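Local coordinates for large adhesion protein (Lap) involved in biofilm formation (Marinobacter hydrocarbonoclasticus, PDB 6XI3), which probably acts as a bacterial biofilm adhesin, in which tandem Ig-like beta-sandwich repeats bind calcium and form an extended stalk, at residues Gly125-Val131 and Val209-Ala213; Gln349-Ile354 and Val391-Ala395. One frame throughout, in Å; residues are numbered along the deposited sequence.

Interaction 1: residues Gly125-Val131 and Val209-Ala213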
# COMPACT_ATOMS: atom_id res chain seq x y z
N GLY A 125 -18.95 -8.68 30.80
CA GLY A 125 -17.98 -7.68 30.33
C GLY A 125 -18.01 -7.60 28.81
O GLY A 125 -18.19 -8.67 28.17
N ASP A 126 -17.89 -6.40 28.26
CA ASP A 126 -17.91 -6.20 26.78
C ASP A 126 -17.15 -4.92 26.47
O ASP A 126 -17.04 -4.04 27.34
CB ASP A 126 -19.36 -6.17 26.27
CG ASP A 126 -19.53 -6.49 24.79
OD1 ASP A 126 -18.67 -7.19 24.25
OD2 ASP A 126 -20.52 -6.03 24.20
N LEU A 127 -16.63 -4.81 25.24
CA LEU A 127 -16.02 -3.55 24.77
C LEU A 127 -16.37 -3.41 23.29
O LEU A 127 -16.41 -4.43 22.63
CB LEU A 127 -14.51 -3.59 25.01
CG LEU A 127 -13.74 -2.34 24.57
CD1 LEU A 127 -12.53 -2.10 25.46
CD2 LEU A 127 -13.29 -2.46 23.11
N THR A 128 -16.64 -2.18 22.85
CA THR A 128 -16.77 -1.81 21.42
C THR A 128 -15.72 -0.74 21.14
O THR A 128 -15.36 0.02 22.08
CB THR A 128 -18.19 -1.34 21.06
OG1 THR A 128 -18.40 -0.05 21.66
CG2 THR A 128 -19.27 -2.32 21.48
N VAL A 129 -15.21 -0.72 19.92
CA VAL A 129 -14.42 0.43 19.41
C VAL A 129 -14.91 0.78 18.01
O VAL A 129 -15.31 -0.13 17.27
CB VAL A 129 -12.92 0.14 19.40
CG1 VAL A 129 -12.55 -0.91 18.37
CG2 VAL A 129 -12.17 1.44 19.18
N SER A 130 -14.92 2.05 17.67
CA SER A 130 -15.39 2.49 16.34
C SER A 130 -14.59 3.70 15.88
O SER A 130 -14.26 4.58 16.71
CB SER A 130 -16.89 2.71 16.35
OG SER A 130 -17.20 4.06 16.54
N VAL A 131 -14.21 3.68 14.61
CA VAL A 131 -13.49 4.81 13.99
C VAL A 131 -14.51 5.88 13.65
O VAL A 131 -15.44 5.61 12.90
CB VAL A 131 -12.70 4.38 12.75
CG1 VAL A 131 -12.09 5.59 12.06
CG2 VAL A 131 -11.62 3.40 13.15
N VAL A 209 -11.53 -7.93 27.63
CA VAL A 209 -12.59 -7.56 26.65
C VAL A 209 -11.93 -6.74 25.53
O VAL A 209 -11.03 -5.90 25.82
CB VAL A 209 -13.78 -6.80 27.28
CG1 VAL A 209 -14.58 -7.68 28.24
CG2 VAL A 209 -13.34 -5.52 27.98
N SER A 210 -12.33 -6.99 24.29
CA SER A 210 -11.64 -6.43 23.11
C SER A 210 -12.60 -6.28 21.92
O SER A 210 -13.67 -6.97 21.86
CB SER A 210 -10.46 -7.28 22.75
OG SER A 210 -10.91 -8.50 22.20
N ASP A 211 -12.22 -5.40 21.01
CA ASP A 211 -12.97 -5.18 19.76
C ASP A 211 -11.96 -4.63 18.76
O ASP A 211 -10.88 -4.18 19.19
CB ASP A 211 -14.17 -4.25 19.96
CG ASP A 211 -15.09 -4.17 18.75
OD1 ASP A 211 -15.17 -5.17 18.01
OD2 ASP A 211 -15.68 -3.11 18.53
N SER A 212 -12.29 -4.70 17.47
CA SER A 212 -11.45 -4.05 16.44
C SER A 212 -12.34 -3.37 15.43
O SER A 212 -13.54 -3.56 15.46
CB SER A 212 -10.47 -5.03 15.82
OG SER A 212 -11.16 -6.06 15.14
N ALA A 213 -11.75 -2.47 14.66
CA ALA A 213 -12.42 -1.78 13.55
C ALA A 213 -11.38 -1.60 12.44
O ALA A 213 -10.18 -1.85 12.68
CB ALA A 213 -12.98 -0.47 14.02
O HOH W 1 -15.66 -2.34 16.09
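Leu127 packs on Val209 and Asp211 where strands 126-131 and 209-213 run side by side in the same direction, their axes 5.3 Å apart at closest approach and inclined by 21°. This is a parallel meeting of edge strands in an Ig-like beta-sandwich: the first strand borders a three-stranded sheet, the second a four-stranded one, and each makes its backbone hydrogen bonds within its own sheet, to strands 140-148 and 193-202. Side chains therefore join the two edges. At the start, the methyl CG1 of Val209 lies against the backbone of Gly125 and Asp126, 3.5 Å from Gly125 C, while its other methyl, CG2, reaches Leu127 CB at 3.7 Å. Leu127 extends with CG opposite its own N (chi1 -180°), which carries CD2 across to Asp211 CB at 3.7 Å; Tyr180 and Ala199 also pack on this leucine. The peptide nitrogen of Leu127 is buried without a polar partner. Asp211 supplies the one direct hydrogen bond between the segments. Its OD2 accepts from Val129 N through the lone pair turned away from OD1, at 2.8 Å and nearly straight (168°), so a carboxylate takes the place of a backbone carbonyl at this edge. Further along, Val129 CG1 lies over the backbone between Asp211 and Ser212, and Ala213 CB touches Val131 CG2 at 4.2 Å. Water 1 sits between the strands, 2.5 Å from both Val129 O and Ser212 O, distances short enough to leave its bonding doubtful.

Interaction 2: residues Gln349-Ile354 and Val391-Ala395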
# COMPACT_ATOMS: atom_id res chain seq x y z
N GLN A 349 11.61 5.03 -49.72
CA GLN A 349 11.90 5.58 -51.07
C GLN A 349 13.38 5.95 -51.14
O GLN A 349 13.92 6.39 -50.12
CB GLN A 349 11.04 6.81 -51.32
CG GLN A 349 9.56 6.49 -51.25
CD GLN A 349 8.70 7.65 -51.70
OE1 GLN A 349 7.53 7.47 -52.03
NE2 GLN A 349 9.29 8.83 -51.77
N VAL A 350 14.00 5.70 -52.29
CA VAL A 350 15.33 6.24 -52.65
C VAL A 350 15.08 7.27 -53.74
O VAL A 350 14.56 6.84 -54.78
CB VAL A 350 16.28 5.17 -53.21
CG1 VAL A 350 17.64 5.80 -53.42
CG2 VAL A 350 16.34 3.92 -52.34
N ASN A 351 15.49 8.52 -53.54
CA ASN A 351 15.39 9.56 -54.60
C ASN A 351 16.72 9.58 -55.37
O ASN A 351 17.80 9.64 -54.72
CB ASN A 351 15.00 10.95 -54.05
CG ASN A 351 13.59 11.01 -53.50
OD1 ASN A 351 13.35 10.68 -52.35
ND2 ASN A 351 12.62 11.41 -54.31
N VAL A 352 16.64 9.57 -56.71
CA VAL A 352 17.82 9.55 -57.62
C VAL A 352 17.73 10.74 -58.57
O VAL A 352 16.65 11.03 -59.06
CB VAL A 352 17.92 8.22 -58.38
CG1 VAL A 352 19.02 8.23 -59.42
CG2 VAL A 352 18.12 7.04 -57.43
N THR A 353 18.83 11.47 -58.72
CA THR A 353 19.01 12.53 -59.76
C THR A 353 20.18 12.12 -60.66
O THR A 353 21.18 11.58 -60.16
CB THR A 353 19.26 13.91 -59.14
OG1 THR A 353 20.47 13.71 -58.41
CG2 THR A 353 18.14 14.40 -58.24
N ILE A 354 20.03 12.33 -61.97
CA ILE A 354 21.13 12.21 -62.95
C ILE A 354 21.25 13.59 -63.59
O ILE A 354 20.24 14.03 -64.14
CB ILE A 354 20.82 11.11 -63.99
CG1 ILE A 354 20.50 9.78 -63.29
CG2 ILE A 354 21.96 10.96 -64.98
CD1 ILE A 354 19.45 9.01 -64.03
N VAL A 391 25.32 10.92 -61.00
CA VAL A 391 24.16 10.24 -60.38
C VAL A 391 24.23 10.57 -58.88
O VAL A 391 25.32 10.38 -58.31
CB VAL A 391 24.21 8.73 -60.62
CG1 VAL A 391 23.15 7.98 -59.81
CG2 VAL A 391 24.08 8.40 -62.11
N GLU A 392 23.14 11.06 -58.30
CA GLU A 392 23.03 11.29 -56.83
C GLU A 392 21.84 10.45 -56.32
O GLU A 392 20.77 10.49 -56.93
CB GLU A 392 22.91 12.79 -56.56
CG GLU A 392 22.60 13.14 -55.11
CD GLU A 392 23.81 13.13 -54.17
OE1 GLU A 392 24.93 12.84 -54.64
OE2 GLU A 392 23.62 13.41 -52.97
N ALA A 393 22.05 9.70 -55.25
CA ALA A 393 20.96 8.96 -54.58
C ALA A 393 20.88 9.38 -53.11
O ALA A 393 21.94 9.57 -52.48
CB ALA A 393 21.21 7.49 -54.74
N SER A 394 19.66 9.48 -52.59
CA SER A 394 19.36 9.89 -51.19
C SER A 394 18.22 9.06 -50.60
O SER A 394 17.23 8.75 -51.29
CB SER A 394 19.02 11.33 -51.11
OG SER A 394 19.15 11.75 -49.76
N ALA A 395 18.35 8.73 -49.32
CA ALA A 395 17.29 8.06 -48.55
C ALA A 395 17.40 8.47 -47.08
O ALA A 395 18.51 8.83 -46.65
CB ALA A 395 17.35 6.57 -48.74
O HOH W 2 14.60 10.25 -49.81
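Ile354 and Val391 stand parallel, their ends on the same side, with Ile354 CG1 against Val391 CG2 at 4.0 Å. The other methyl of Val391, CG1, meets Val352 CG1 at 4.2 Å, but here the two side chains run aslant of each other. The second methyl of Val352, CG2, meets Ala393 CB at 4.1 Å, so the valine spans two neighbours of the antiparallel strand. This face of the sheet looks into the Ig-like sandwich, where Tyr374, Leu376 and Val379 of strand 374-380 and Leu321 and Val323 of strand 320-329 pack on it. The opposite face carries Asn351, Thr353, Glu392 and Ser394. Thr353 and Glu392 lie alongside each other: OG1, held between the threonine's N and carbonyl carbon (chi1 61°), rests 3.2 Å from Glu392 CB, while a bend at chi2 (80°) leads the carboxylate away. Water 2 donates to Asn351 OD1 at 2.9 Å and only weakly to Ser394 O. Paired backbone bonds link Asn351 with Ser394 and Thr353 with Glu392; Asn351 N to Ser394 O is 2.9 Å. The chemistry is thus two-sided: hydrocarbon contacts line the interior face, polar groups face outward, and the backbone fixes the register.

How the interactions relate
The two contacts belong to different beta-sandwich domains of the string, with centres 84 Å apart, nearest atoms about 66 Å apart and the chain's centre between them. They join strands in different ways: interaction 1 brings edge strands of two sheets together, whereas interaction 2 pairs inner strands of one sheet. Their metal surroundings differ too. Gly125 in interaction 1, at its nearest, is about 5 Å from the calcium ion bound by Asp95, Asp121, Thr123, Asp149 and Asn205, consistent with a place beside a domain junction. In interaction 2 the Ala395 side chain is about 13 Å from a calcium ion, and that of Ile354 about 8 Å from the sodium ion at Ser357, Val385 and Asp388.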